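Local coordinates for outer membrane protein OMP121 (PDB 5FQ8) that probably carries nutrients across the outer membrane, as a TonB-dependent receptor with a plug domain closing its beta-barrel, and binds calcium, at residues Val86-Val91 / Met141-Gly146; Thr639-Met644 / Asn691-Lys696; Glu643-Ser648 / Tyr668-Asp673; Lys696-Gly701 / Lys730-Pro735; Met759-Phe764 / Gly796-Lys801. All blocks are in the same frame, centred on the assembly; numbering follows the deposited sequence.

Overall arrangement
Interaction 1 is the most deeply placed: it lies in the plug, is largely buried, and joins the ends of two strands by side-chain packing, an isoleucine pair and an arginine laid against a lysine, with no hydrogen bond. The others are only partly buried, and interaction 2 lies farthest from the chain's centre. Interactions 3 and 4 are backbone-paired contacts of neighbouring barrel-wall hairpins, each with one face inward; interactions 1 and 3 meet where plug charges reach wall charges. Interaction 2 shares Glu643 and Met644 with interaction 3 and Lys696 with interaction 4, but a side-chain amide replaces strand pairing. Interaction 5, a corner between two barrel strands, packs against the isoleucine-valine patch of interaction 4.

Interaction 1: residues Val86-Val91 / Met141-Gly146; sequences VIIRGV and MTILKG
Ile88 and Lys145 bury the most surface here, and what brings them together is the flank of the isoleucine lying against the lysine's backbone. The CG2 branch of Ile88 sits 3.7 Å from Lys145 O. With CG1 beside the backbone N (chi1 -76°), the other branch is sent toward the strand ahead of the lysine, where Ile88 CD1 comes 3.7 Å from Ile143 CG2. The two isoleucines cross obliquely, methyl against methyl, and strand 71-75 covers Ile88 through Val71.

Arg89 is the third large contributor. Its chain is extended from CG to NE and runs at about a right angle to the lysine side chain, so that Lys145 CB lies over one face of the guanidinium, 3.8 Å above the plane and offset toward the rim. Further along, Arg89 NH1 approaches Gly146 CA at 3.7 Å. No hydrogen bond links the two segments; the polar ends are spent on other partners. The lysine turns away at its last torsion and gives NZ to Thr45 OG1; Lys145 NZ stays 6.5 Å from Arg89 NH2. The guanidinium forms salt bridges with Glu703 and Glu649, and less surely with Glu647, carboxylates that probably offset the charge of the arginine and of the lysine near it.

Strand 84-88 belongs to a two-stranded sheet and strand 138-144 to a four-stranded one, so the contact joins the two sheets of the plug domain at their ends. A plug arginine gripped by glutamates of the barrel wall is consistent with the plug-arginine to barrel-glutamate charge cluster (lock region) described in TonB-dependent receptors such as FepA.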
# COMPACT_ATOMS: atom_id res chain seq x y z
N VAL B 86 17.52 -19.93 -21.36
CA VAL B 86 18.72 -20.62 -21.83
C VAL B 86 18.92 -21.81 -20.92
O VAL B 86 19.34 -21.66 -19.78
CB VAL B 86 19.97 -19.72 -21.81
CG1 VAL B 86 21.18 -20.52 -22.18
CG2 VAL B 86 19.83 -18.61 -22.78
N ILE B 87 18.64 -23.00 -21.43
CA ILE B 87 18.76 -24.23 -20.67
C ILE B 87 19.80 -25.11 -21.34
O ILE B 87 19.77 -25.30 -22.56
CB ILE B 87 17.40 -24.95 -20.55
CG1 ILE B 87 16.35 -24.00 -20.02
CG2 ILE B 87 17.51 -26.09 -19.59
CD1 ILE B 87 14.98 -24.57 -20.06
N ILE B 88 20.73 -25.62 -20.55
CA ILE B 88 21.90 -26.31 -21.08
C ILE B 88 21.85 -27.74 -20.59
O ILE B 88 21.98 -27.99 -19.39
CB ILE B 88 23.21 -25.62 -20.66
CG1 ILE B 88 23.42 -24.36 -21.48
CG2 ILE B 88 24.38 -26.54 -20.84
CD1 ILE B 88 24.77 -23.80 -21.33
N ARG B 89 21.67 -28.66 -21.53
CA ARG B 89 21.58 -30.09 -21.24
C ARG B 89 20.42 -30.37 -20.28
O ARG B 89 20.56 -31.05 -19.27
CB ARG B 89 22.91 -30.63 -20.71
CG ARG B 89 23.97 -30.68 -21.79
CD ARG B 89 25.30 -31.22 -21.32
NE ARG B 89 26.26 -31.35 -22.40
CZ ARG B 89 27.49 -31.81 -22.26
NH1 ARG B 89 27.91 -32.20 -21.07
NH2 ARG B 89 28.30 -31.90 -23.30
N GLY B 90 19.26 -29.84 -20.63
CA GLY B 90 18.03 -30.12 -19.91
C GLY B 90 17.92 -29.46 -18.55
O GLY B 90 18.77 -28.70 -18.10
N VAL B 91 16.81 -29.77 -17.90
CA VAL B 91 16.48 -29.23 -16.59
C VAL B 91 17.04 -30.15 -15.52
O VAL B 91 16.73 -31.34 -15.49
CB VAL B 91 14.96 -29.07 -16.43
CG1 VAL B 91 14.61 -28.84 -15.00
CG2 VAL B 91 14.46 -27.95 -17.28
N MET B 141 32.28 -15.06 -26.90
CA MET B 141 31.43 -15.78 -25.97
C MET B 141 31.77 -17.25 -26.04
O MET B 141 31.76 -17.83 -27.13
CB MET B 141 29.95 -15.57 -26.28
CG MET B 141 29.07 -16.59 -25.60
SD MET B 141 27.39 -16.28 -26.02
CE MET B 141 27.32 -14.55 -25.67
N THR B 142 32.02 -17.85 -24.90
CA THR B 142 32.33 -19.27 -24.82
C THR B 142 31.43 -19.93 -23.79
O THR B 142 31.41 -19.52 -22.63
CB THR B 142 33.79 -19.47 -24.48
OG1 THR B 142 34.57 -19.14 -25.62
CG2 THR B 142 34.06 -20.89 -24.08
N ILE B 143 30.70 -20.95 -24.23
CA ILE B 143 29.69 -21.64 -23.43
C ILE B 143 30.28 -22.95 -22.97
O ILE B 143 30.57 -23.83 -23.78
CB ILE B 143 28.42 -21.86 -24.25
CG1 ILE B 143 27.74 -20.53 -24.51
CG2 ILE B 143 27.50 -22.78 -23.53
CD1 ILE B 143 26.46 -20.65 -25.20
N LEU B 144 30.49 -23.10 -21.67
CA LEU B 144 30.94 -24.37 -21.11
C LEU B 144 29.71 -25.21 -20.79
O LEU B 144 28.91 -24.84 -19.93
CB LEU B 144 31.79 -24.13 -19.87
CG LEU B 144 32.93 -23.15 -20.07
CD1 LEU B 144 33.67 -22.95 -18.79
CD2 LEU B 144 33.84 -23.70 -21.11
N LYS B 145 29.55 -26.32 -21.48
CA LYS B 145 28.31 -27.07 -21.34
C LYS B 145 28.38 -28.10 -20.22
O LYS B 145 27.35 -28.42 -19.61
CB LYS B 145 27.97 -27.76 -22.65
CG LYS B 145 27.98 -26.84 -23.84
CD LYS B 145 27.64 -27.61 -25.10
CE LYS B 145 27.78 -26.79 -26.37
NZ LYS B 145 29.17 -26.39 -26.57
N GLY B 146 29.56 -28.62 -19.93
CA GLY B 146 29.67 -29.72 -19.01
C GLY B 146 29.88 -29.25 -17.60
O GLY B 146 30.32 -28.14 -17.35

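Interaction 2: residues Thr639-Met644 / Asn691-Lys696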
# COMPACT_ATOMS: atom_id res chain seq x y z
N THR B 639 17.96 -31.73 8.51
CA THR B 639 18.64 -32.94 8.07
C THR B 639 19.09 -32.85 6.62
O THR B 639 19.69 -33.80 6.11
CB THR B 639 17.74 -34.15 8.25
OG1 THR B 639 16.41 -33.78 7.87
CG2 THR B 639 17.72 -34.59 9.67
N LEU B 640 18.83 -31.73 5.96
CA LEU B 640 19.31 -31.51 4.61
C LEU B 640 20.79 -31.83 4.49
O LEU B 640 21.56 -31.61 5.43
CB LEU B 640 19.08 -30.06 4.20
CG LEU B 640 17.63 -29.63 4.26
CD1 LEU B 640 17.52 -28.19 3.88
CD2 LEU B 640 16.86 -30.50 3.31
N SER B 641 21.18 -32.36 3.34
CA SER B 641 22.55 -32.50 2.90
C SER B 641 22.71 -31.78 1.57
O SER B 641 21.72 -31.47 0.91
CB SER B 641 22.92 -33.98 2.75
OG SER B 641 22.08 -34.57 1.80
N PRO B 642 23.94 -31.50 1.14
CA PRO B 642 24.12 -30.71 -0.08
C PRO B 642 23.68 -31.46 -1.33
O PRO B 642 23.45 -32.67 -1.32
CB PRO B 642 25.62 -30.45 -0.12
CG PRO B 642 26.07 -30.65 1.27
CD PRO B 642 25.21 -31.72 1.83
N GLU B 643 23.55 -30.71 -2.41
CA GLU B 643 23.28 -31.30 -3.72
C GLU B 643 24.59 -31.64 -4.40
O GLU B 643 25.61 -30.98 -4.21
CB GLU B 643 22.47 -30.33 -4.58
CG GLU B 643 22.52 -30.61 -6.08
CD GLU B 643 21.71 -29.64 -6.93
OE1 GLU B 643 20.67 -29.15 -6.46
OE2 GLU B 643 22.12 -29.37 -8.08
N MET B 644 24.58 -32.71 -5.18
CA MET B 644 25.76 -33.15 -5.90
C MET B 644 25.34 -33.56 -7.30
O MET B 644 24.51 -34.46 -7.45
CB MET B 644 26.44 -34.31 -5.18
CG MET B 644 27.90 -34.44 -5.47
SD MET B 644 28.82 -33.02 -4.90
CE MET B 644 28.34 -32.96 -3.21
N ASN B 691 10.64 -29.69 2.83
CA ASN B 691 11.90 -29.51 2.15
C ASN B 691 12.76 -30.74 2.38
O ASN B 691 13.08 -31.06 3.53
CB ASN B 691 12.62 -28.26 2.65
CG ASN B 691 11.86 -27.00 2.38
OD1 ASN B 691 11.06 -26.93 1.46
ND2 ASN B 691 12.13 -25.98 3.17
N MET B 692 13.14 -31.43 1.32
CA MET B 692 14.06 -32.54 1.50
C MET B 692 14.90 -32.71 0.25
O MET B 692 14.64 -32.11 -0.78
CB MET B 692 13.31 -33.83 1.85
CG MET B 692 12.09 -34.11 1.01
SD MET B 692 10.87 -35.12 1.88
CE MET B 692 11.91 -36.10 2.93
N ASN B 693 15.94 -33.52 0.39
CA ASN B 693 16.81 -33.85 -0.73
C ASN B 693 16.11 -34.80 -1.69
O ASN B 693 15.67 -35.88 -1.29
CB ASN B 693 18.09 -34.50 -0.22
CG ASN B 693 18.82 -33.63 0.76
OD1 ASN B 693 18.89 -33.93 1.93
ND2 ASN B 693 19.38 -32.53 0.28
N LEU B 694 16.03 -34.42 -2.96
CA LEU B 694 15.34 -35.26 -3.92
C LEU B 694 16.23 -36.39 -4.40
O LEU B 694 17.36 -36.59 -3.94
CB LEU B 694 14.88 -34.44 -5.12
CG LEU B 694 13.81 -33.38 -4.93
CD1 LEU B 694 13.28 -32.95 -6.27
CD2 LEU B 694 12.71 -33.89 -4.08
N GLY B 695 15.71 -37.15 -5.34
CA GLY B 695 16.50 -38.15 -6.03
C GLY B 695 17.27 -37.56 -7.19
O GLY B 695 17.48 -36.35 -7.28
N LYS B 696 17.69 -38.43 -8.08
CA LYS B 696 18.47 -38.05 -9.25
C LYS B 696 17.57 -37.59 -10.38
O LYS B 696 16.61 -38.27 -10.74
CB LYS B 696 19.33 -39.21 -9.71
CG LYS B 696 20.35 -39.67 -8.70
CD LYS B 696 20.99 -40.98 -9.07
CE LYS B 696 21.95 -41.37 -8.00
NZ LYS B 696 22.85 -42.44 -8.43
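Asn693 reaches across with its side-chain amide and takes hold of Ser641 at both its backbone N-H and its backbone carbonyl. The firmer bond runs from Ser641 N to Asn693 OD1, 3.1 Å long and fairly straight (161° at the hydrogen); the donor comes in from the side of the C=O, a little tilted from its plane. Asn693 ND2 returns a weak, strongly bent bond to Ser641 O, and donates as well to Lys674 O. A second weak bond comes from Ser641 OG, 3.3 Å from the same Asn693 OD1; chi1 of 60° places this hydroxyl between the serine's own N and carbonyl carbon, on the side of the amide oxygen. Gripped at both ends, the amide is unlikely to flip.

In the fold, segment 639-644 is the lead-in to barrel strand 643-656, while strand 689-693 pairs with strand 661-680, the hairpin partner of strand 643-656. The asparagine thus stands in for strand pairing where the two backbones diverge, their touching parts 56° apart in direction.

The apolar share belongs to Leu640. Its CD2 methyl lies over the backbone of the other strand, 3.8 Å from Asn691 O and 3.9 Å from Met692 CA, and Pro553 touches the same leucine. The amide of Asn691 is occupied by Ser678 OG and Met602 O; its side chain lies about 10 Å from that of the magnesium ligand Asn633.

Interaction 3: residues Glu643-Ser648 / Tyr668-Asp673; sequences EMTTES and YNRNTD
Thr645 and Thr672 face each other across a non-hydrogen-bonded pair, with the two OG1 atoms 3.2 Å apart in a hydrogen bond that either could donate. In both, OG1 stands beside the backbone N and CG2 anti to it (chi1 -65° in Thr645, and much the same in Thr672), which turns the hydroxyls onto one another. The Thr672 methyl, CG2, then lies under the flat of the carboxylate of Glu643, which reaches it on an extended chain while OE1 accepts from Asn596 ND2. With an alanine in place of Glu643, Asn596 ND2 would probably lose this acceptor and the Thr672 methyl the carboxylate that covers it.

On the same face Glu647 and Arg670 are paired as a salt bridge whose details are doubtful, since OE2 and NH1 are modelled too close; the carboxylate and guanidinium planes stand 83° apart, nearly perpendicular. Arg670 NH2 also donates to Lys145 O and Ala158 O, and Glu647 OE1 accepts from Ala147 N, so this face looks to the plug. The other carries Met644, Thr646, Ser648, Asn669, Asn671 and Asp673. There a water bonds Ser648 OG at 2.7 Å and, weakly, Asn669 ND2.

Beneath the side chains three hydrogen-bonded pairs give six backbone bonds, such as Asn671 N to Thr646 O at 2.8 Å, and the strand axes run antiparallel, 4.6 Å apart at their closest. This is one hairpin of the barrel wall: strand 643-656 pairs on its other side with strand 582-596, and strand 661-680 with strand 697-712.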
# COMPACT_ATOMS: atom_id res chain seq x y z
N GLU B 643 23.55 -30.71 -2.41
CA GLU B 643 23.28 -31.30 -3.72
C GLU B 643 24.59 -31.64 -4.40
O GLU B 643 25.61 -30.98 -4.21
CB GLU B 643 22.47 -30.33 -4.58
CG GLU B 643 22.52 -30.61 -6.08
CD GLU B 643 21.71 -29.64 -6.93
OE1 GLU B 643 20.67 -29.15 -6.46
OE2 GLU B 643 22.12 -29.37 -8.08
N MET B 644 24.58 -32.71 -5.18
CA MET B 644 25.76 -33.15 -5.90
C MET B 644 25.34 -33.56 -7.30
O MET B 644 24.51 -34.46 -7.45
CB MET B 644 26.44 -34.31 -5.18
CG MET B 644 27.90 -34.44 -5.47
SD MET B 644 28.82 -33.02 -4.90
CE MET B 644 28.34 -32.96 -3.21
N THR B 645 25.85 -32.87 -8.30
CA THR B 645 25.70 -33.28 -9.68
C THR B 645 26.95 -34.02 -10.12
O THR B 645 28.06 -33.54 -9.90
CB THR B 645 25.46 -32.09 -10.61
OG1 THR B 645 24.21 -31.47 -10.29
CG2 THR B 645 25.40 -32.56 -12.03
N THR B 646 26.77 -35.20 -10.70
CA THR B 646 27.87 -35.98 -11.27
C THR B 646 27.63 -36.15 -12.76
O THR B 646 26.51 -36.46 -13.18
CB THR B 646 27.99 -37.35 -10.63
OG1 THR B 646 27.86 -37.24 -9.21
CG2 THR B 646 29.35 -37.94 -10.94
N GLU B 647 28.68 -35.96 -13.55
CA GLU B 647 28.58 -36.08 -14.99
C GLU B 647 29.72 -36.91 -15.54
O GLU B 647 30.84 -36.83 -15.04
CB GLU B 647 28.59 -34.72 -15.66
CG GLU B 647 28.35 -34.77 -17.14
CD GLU B 647 28.09 -33.42 -17.70
OE1 GLU B 647 28.96 -32.55 -17.56
OE2 GLU B 647 27.01 -33.21 -18.26
N SER B 648 29.41 -37.72 -16.55
CA SER B 648 30.39 -38.40 -17.38
C SER B 648 30.26 -37.90 -18.81
O SER B 648 29.14 -37.74 -19.31
CB SER B 648 30.20 -39.92 -17.38
OG SER B 648 30.09 -40.42 -16.07
N TYR B 668 27.08 -37.33 -23.18
CA TYR B 668 27.09 -36.93 -21.78
C TYR B 668 26.06 -37.70 -20.97
O TYR B 668 25.02 -38.11 -21.48
CB TYR B 668 26.82 -35.45 -21.63
CG TYR B 668 25.51 -35.03 -22.22
CD1 TYR B 668 24.34 -35.08 -21.48
CD2 TYR B 668 25.45 -34.55 -23.50
CE1 TYR B 668 23.15 -34.68 -22.02
CE2 TYR B 668 24.27 -34.15 -24.05
CZ TYR B 668 23.13 -34.22 -23.31
OH TYR B 668 21.97 -33.81 -23.89
N ASN B 669 26.35 -37.85 -19.69
CA ASN B 669 25.47 -38.55 -18.76
C ASN B 669 25.50 -37.78 -17.45
O ASN B 669 26.48 -37.84 -16.71
CB ASN B 669 25.93 -39.99 -18.58
CG ASN B 669 25.19 -40.71 -17.49
OD1 ASN B 669 24.12 -41.26 -17.71
ND2 ASN B 669 25.76 -40.73 -16.30
N ARG B 670 24.41 -37.06 -17.16
CA ARG B 670 24.34 -36.08 -16.08
C ARG B 670 23.34 -36.54 -15.02
O ARG B 670 22.20 -36.85 -15.36
CB ARG B 670 23.90 -34.73 -16.65
CG ARG B 670 24.21 -33.51 -15.84
CD ARG B 670 23.52 -32.34 -16.51
NE ARG B 670 24.27 -31.09 -16.44
CZ ARG B 670 25.23 -30.74 -17.28
NH1 ARG B 670 25.58 -31.56 -18.25
NH2 ARG B 670 25.86 -29.59 -17.15
N ASN B 671 23.77 -36.57 -13.76
CA ASN B 671 22.89 -36.94 -12.64
C ASN B 671 22.97 -35.86 -11.57
O ASN B 671 24.01 -35.68 -10.94
CB ASN B 671 23.28 -38.29 -12.03
CG ASN B 671 22.76 -39.46 -12.84
OD1 ASN B 671 23.53 -40.20 -13.45
ND2 ASN B 671 21.45 -39.64 -12.87
N THR B 672 21.86 -35.16 -11.36
CA THR B 672 21.74 -34.18 -10.29
C THR B 672 21.02 -34.84 -9.11
O THR B 672 19.84 -35.18 -9.21
CB THR B 672 20.99 -32.95 -10.77
OG1 THR B 672 21.65 -32.43 -11.92
CG2 THR B 672 20.95 -31.90 -9.69
N ASP B 673 21.72 -35.00 -7.99
CA ASP B 673 21.22 -35.73 -6.84
C ASP B 673 21.07 -34.81 -5.63
O ASP B 673 21.70 -33.77 -5.53
CB ASP B 673 22.15 -36.88 -6.47
CG ASP B 673 21.44 -37.96 -5.70
OD1 ASP B 673 20.21 -38.07 -5.82
OD2 ASP B 673 22.11 -38.71 -4.96
O HOH W 1 27.95 -40.46 -14.41

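Interaction 4: residues Lys696-Gly701 / Lys730-Pro735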
# COMPACT_ATOMS: atom_id res chain seq x y z
N LYS B 696 17.69 -38.43 -8.08
CA LYS B 696 18.47 -38.05 -9.25
C LYS B 696 17.57 -37.59 -10.38
O LYS B 696 16.61 -38.27 -10.74
CB LYS B 696 19.33 -39.21 -9.71
CG LYS B 696 20.35 -39.67 -8.70
CD LYS B 696 20.99 -40.98 -9.07
CE LYS B 696 21.95 -41.37 -8.00
NZ LYS B 696 22.85 -42.44 -8.43
N ILE B 697 17.87 -36.43 -10.92
CA ILE B 697 17.32 -35.98 -12.19
C ILE B 697 18.40 -36.20 -13.24
O ILE B 697 19.48 -35.60 -13.16
CB ILE B 697 16.89 -34.52 -12.13
CG1 ILE B 697 16.02 -34.29 -10.91
CG2 ILE B 697 16.13 -34.14 -13.38
CD1 ILE B 697 14.62 -34.63 -11.17
N ARG B 698 18.12 -37.06 -14.20
CA ARG B 698 19.12 -37.50 -15.16
C ARG B 698 18.89 -36.83 -16.50
O ARG B 698 17.75 -36.74 -16.98
CB ARG B 698 19.09 -39.02 -15.31
CG ARG B 698 20.24 -39.57 -16.09
CD ARG B 698 20.22 -41.06 -16.10
NE ARG B 698 19.10 -41.54 -16.88
CZ ARG B 698 18.70 -42.80 -16.90
NH1 ARG B 698 19.32 -43.70 -16.17
NH2 ARG B 698 17.67 -43.15 -17.65
N ASN B 699 19.97 -36.34 -17.10
CA ASN B 699 19.98 -35.83 -18.46
C ASN B 699 21.10 -36.52 -19.22
O ASN B 699 22.27 -36.38 -18.87
CB ASN B 699 20.15 -34.31 -18.49
CG ASN B 699 18.90 -33.58 -18.05
OD1 ASN B 699 17.96 -33.41 -18.81
ND2 ASN B 699 18.90 -33.15 -16.80
N ARG B 700 20.74 -37.29 -20.24
CA ARG B 700 21.67 -37.97 -21.13
C ARG B 700 21.36 -37.56 -22.56
O ARG B 700 20.21 -37.32 -22.91
CB ARG B 700 21.55 -39.50 -21.06
CG ARG B 700 22.02 -40.16 -19.80
CD ARG B 700 22.10 -41.69 -19.98
NE ARG B 700 21.02 -42.25 -20.79
CZ ARG B 700 20.69 -43.54 -20.79
NH1 ARG B 700 21.35 -44.39 -20.02
NH2 ARG B 700 19.70 -43.97 -21.56
N GLY B 701 22.39 -37.52 -23.39
CA GLY B 701 22.15 -37.24 -24.79
C GLY B 701 23.39 -37.14 -25.64
O GLY B 701 24.47 -37.58 -25.27
N LYS B 730 15.10 -37.78 -17.42
CA LYS B 730 14.39 -38.72 -16.56
C LYS B 730 14.66 -38.39 -15.10
O LYS B 730 15.78 -38.60 -14.63
CB LYS B 730 14.80 -40.15 -16.87
CG LYS B 730 14.02 -41.20 -16.11
CD LYS B 730 14.63 -42.58 -16.31
CE LYS B 730 13.61 -43.69 -16.18
NZ LYS B 730 14.22 -45.01 -15.99
N VAL B 731 13.64 -37.89 -14.41
CA VAL B 731 13.61 -37.99 -12.96
C VAL B 731 13.78 -39.44 -12.60
O VAL B 731 13.11 -40.29 -13.18
CB VAL B 731 12.29 -37.43 -12.42
CG1 VAL B 731 12.31 -37.36 -10.91
CG2 VAL B 731 11.99 -36.08 -13.02
N ILE B 732 14.68 -39.75 -11.67
CA ILE B 732 14.93 -41.14 -11.34
C ILE B 732 14.12 -41.58 -10.13
O ILE B 732 13.49 -42.64 -10.15
CB ILE B 732 16.44 -41.39 -11.14
CG1 ILE B 732 17.10 -41.58 -12.50
CG2 ILE B 732 16.66 -42.62 -10.31
CD1 ILE B 732 18.48 -42.17 -12.42
N SER B 733 14.12 -40.79 -9.07
CA SER B 733 13.25 -41.08 -7.94
C SER B 733 12.88 -39.77 -7.26
O SER B 733 13.65 -38.82 -7.26
CB SER B 733 13.91 -42.01 -6.93
OG SER B 733 15.11 -41.45 -6.44
N LEU B 734 11.67 -39.73 -6.74
CA LEU B 734 11.23 -38.71 -5.82
C LEU B 734 10.85 -39.40 -4.52
O LEU B 734 10.15 -40.41 -4.56
CB LEU B 734 10.03 -37.95 -6.39
CG LEU B 734 10.39 -36.97 -7.50
CD1 LEU B 734 9.15 -36.41 -8.09
CD2 LEU B 734 11.24 -35.85 -6.95
N PRO B 735 11.33 -38.91 -3.37
CA PRO B 735 11.13 -39.62 -2.10
C PRO B 735 9.78 -40.30 -1.93
O PRO B 735 8.73 -39.66 -1.93
CB PRO B 735 11.32 -38.50 -1.08
CG PRO B 735 12.35 -37.67 -1.68
CD PRO B 735 12.10 -37.68 -3.17
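Ile697 and Val731 form a non-hydrogen-bonded antiparallel pair, their side chains lying side by side and pointing the same way. Contact is made by one methyl, Ile697 CD1, which comes 3.5 Å from Val731 CG2 and 3.6 Å from Val731 CG1, touching both branches of the valine. Next along, Arg698 and Lys730 make a hydrogen-bonded pair, with Arg698 N 2.8 Å from Lys730 O and Lys730 N 2.9 Å from Arg698 O. Past the end of strand 716-731, Ile732 N still bonds Lys696 O, and Ile732 CB packs 3.9 Å from Lys696 CB.

The second shell differs on the two faces. Val761 closes over the Ile697 and Val731 pair, while on the same interior side Asn699 OD1 accepts from Asn727 ND2 and Asn699 ND2 reaches plug residue Val91 O. On the opposite face, Asn671 of the next strand touches both Lys696 and Arg698. All this belongs to the barrel hairpin of strands 697-712 and 716-731, near the ends remote from its turn.

Arg698 and Lys730 run alongside each other, and the bend at chi3 of the arginine (69°) brings its guanidinium up to the lysine chain, NH2 lying 3.4 Å from Lys730 CD. The charged ends, Arg698 NH2 and Lys730 NZ, are 4.3 Å apart; this closeness of like charges probably costs some energy and could lower the lysine's basicity, so backbone bonds and aliphatic contacts are likely to supply the cohesion.

Interaction 5: residues Met759-Phe764 / Gly796-Lys801; sequences MPVGVF and GDMNNK
Met798 packs against the corner that the chain turns at Gly762, and this is the dense side of the contact. Its CG stands between its own N and carbonyl carbon (chi1 58°), and a bend at chi3 turns CE onto Gly762 CA, 3.5 Å away, with Met798 SD 3.9 Å from Val761 CG1. Gly762 adopts backbone angles that a glycine alone takes easily, and a CB would have no room beside Met798 CG. Leu960 and Met753 also touch the Met798 side chain. A serine in place of Met798 would probably leave a gap against Gly762 and Val761 and remove part of the apolar cover of Leu960.

Phe764 completes the packed part. Its backbone N bonds Gly796 O at 2.8 Å, and that same oxygen lies in the plane of the ring, at its edge, 3.9 Å from Phe764 CD2. Phe764 lies in strand 763-766, part of a small four-stranded antiparallel sheet. That sheet is carried by the long connection between barrel strands 716-731 and 802-812; segment 796-801 is the way back from it.

Toward Pro760 the contact opens up and turns polar, among partly exposed residues. Asn799 ND2 donates to Val761 O at 3.0 Å, in the carbonyl plane though bent to 136°, and more weakly to Asp797 OD2 of its own segment. That carboxylate oxygen rests 3.7 Å from Pro760 CB, the proline ring and the aspartate crossing at about a right angle.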
# COMPACT_ATOMS: atom_id res chain seq x y z
N MET B 759 9.69 -41.02 -14.87
CA MET B 759 9.23 -40.34 -16.06
C MET B 759 10.05 -39.08 -16.31
O MET B 759 10.76 -38.61 -15.41
CB MET B 759 7.74 -39.98 -15.93
CG MET B 759 6.87 -41.09 -15.39
SD MET B 759 5.18 -40.90 -15.94
CE MET B 759 5.41 -40.87 -17.70
N PRO B 760 9.99 -38.52 -17.51
CA PRO B 760 10.77 -37.32 -17.79
C PRO B 760 10.27 -36.14 -17.00
O PRO B 760 9.15 -36.13 -16.48
CB PRO B 760 10.57 -37.10 -19.29
CG PRO B 760 10.12 -38.37 -19.82
CD PRO B 760 9.32 -39.01 -18.73
N VAL B 761 11.12 -35.12 -16.91
CA VAL B 761 10.70 -33.89 -16.25
C VAL B 761 9.57 -33.26 -17.04
O VAL B 761 9.64 -33.14 -18.27
CB VAL B 761 11.88 -32.92 -16.13
CG1 VAL B 761 11.36 -31.55 -15.95
CG2 VAL B 761 12.73 -33.29 -14.97
N GLY B 762 8.52 -32.87 -16.34
CA GLY B 762 7.45 -32.12 -16.97
C GLY B 762 6.36 -32.96 -17.59
O GLY B 762 5.92 -32.65 -18.69
N VAL B 763 5.90 -33.99 -16.90
CA VAL B 763 4.82 -34.82 -17.42
C VAL B 763 3.49 -34.09 -17.29
O VAL B 763 3.21 -33.46 -16.27
CB VAL B 763 4.78 -36.15 -16.66
CG1 VAL B 763 3.60 -36.97 -17.13
CG2 VAL B 763 6.05 -36.90 -16.90
N PHE B 764 2.67 -34.17 -18.33
CA PHE B 764 1.35 -33.55 -18.33
C PHE B 764 0.28 -34.59 -18.06
O PHE B 764 0.34 -35.70 -18.57
CB PHE B 764 1.03 -32.90 -19.67
CG PHE B 764 1.60 -31.55 -19.84
CD1 PHE B 764 0.88 -30.44 -19.46
CD2 PHE B 764 2.83 -31.38 -20.41
CE1 PHE B 764 1.39 -29.19 -19.63
CE2 PHE B 764 3.34 -30.15 -20.61
CZ PHE B 764 2.61 -29.04 -20.21
N GLY B 796 1.80 -36.75 -22.46
CA GLY B 796 3.05 -36.28 -23.01
C GLY B 796 3.83 -35.46 -22.01
O GLY B 796 3.38 -35.18 -20.89
N ASP B 797 5.02 -35.07 -22.42
CA ASP B 797 5.95 -34.35 -21.57
C ASP B 797 6.28 -33.00 -22.21
O ASP B 797 5.76 -32.63 -23.25
CB ASP B 797 7.21 -35.18 -21.31
CG ASP B 797 7.89 -35.64 -22.57
OD1 ASP B 797 7.24 -35.67 -23.63
OD2 ASP B 797 9.08 -35.99 -22.49
N MET B 798 7.15 -32.26 -21.54
CA MET B 798 7.49 -30.92 -21.98
C MET B 798 8.61 -30.91 -23.00
O MET B 798 8.80 -29.88 -23.67
CB MET B 798 7.92 -30.07 -20.78
CG MET B 798 9.09 -30.69 -20.04
SD MET B 798 10.09 -29.56 -19.10
CE MET B 798 8.88 -29.05 -17.95
N ASN B 799 9.34 -32.02 -23.15
CA ASN B 799 10.62 -32.03 -23.83
C ASN B 799 10.48 -32.27 -25.33
O ASN B 799 9.68 -33.11 -25.76
CB ASN B 799 11.53 -33.10 -23.25
CG ASN B 799 11.75 -32.95 -21.78
OD1 ASN B 799 12.65 -32.25 -21.34
ND2 ASN B 799 10.91 -33.60 -21.00
N ASN B 800 11.27 -31.54 -26.10
CA ASN B 800 11.54 -31.89 -27.49
C ASN B 800 12.21 -33.25 -27.57
O ASN B 800 13.14 -33.54 -26.82
CB ASN B 800 12.46 -30.84 -28.12
CG ASN B 800 11.80 -29.51 -28.29
OD1 ASN B 800 12.43 -28.49 -28.08
ND2 ASN B 800 10.55 -29.51 -28.66
N LYS B 801 11.77 -34.07 -28.51
CA LYS B 801 12.43 -35.36 -28.69
C LYS B 801 13.80 -35.19 -29.29
O LYS B 801 14.70 -35.99 -29.01
CB LYS B 801 11.57 -36.28 -29.55
CG LYS B 801 10.27 -36.69 -28.88
CD LYS B 801 10.51 -37.61 -27.69
CE LYS B 801 9.31 -37.63 -26.76
NZ LYS B 801 8.06 -37.90 -27.49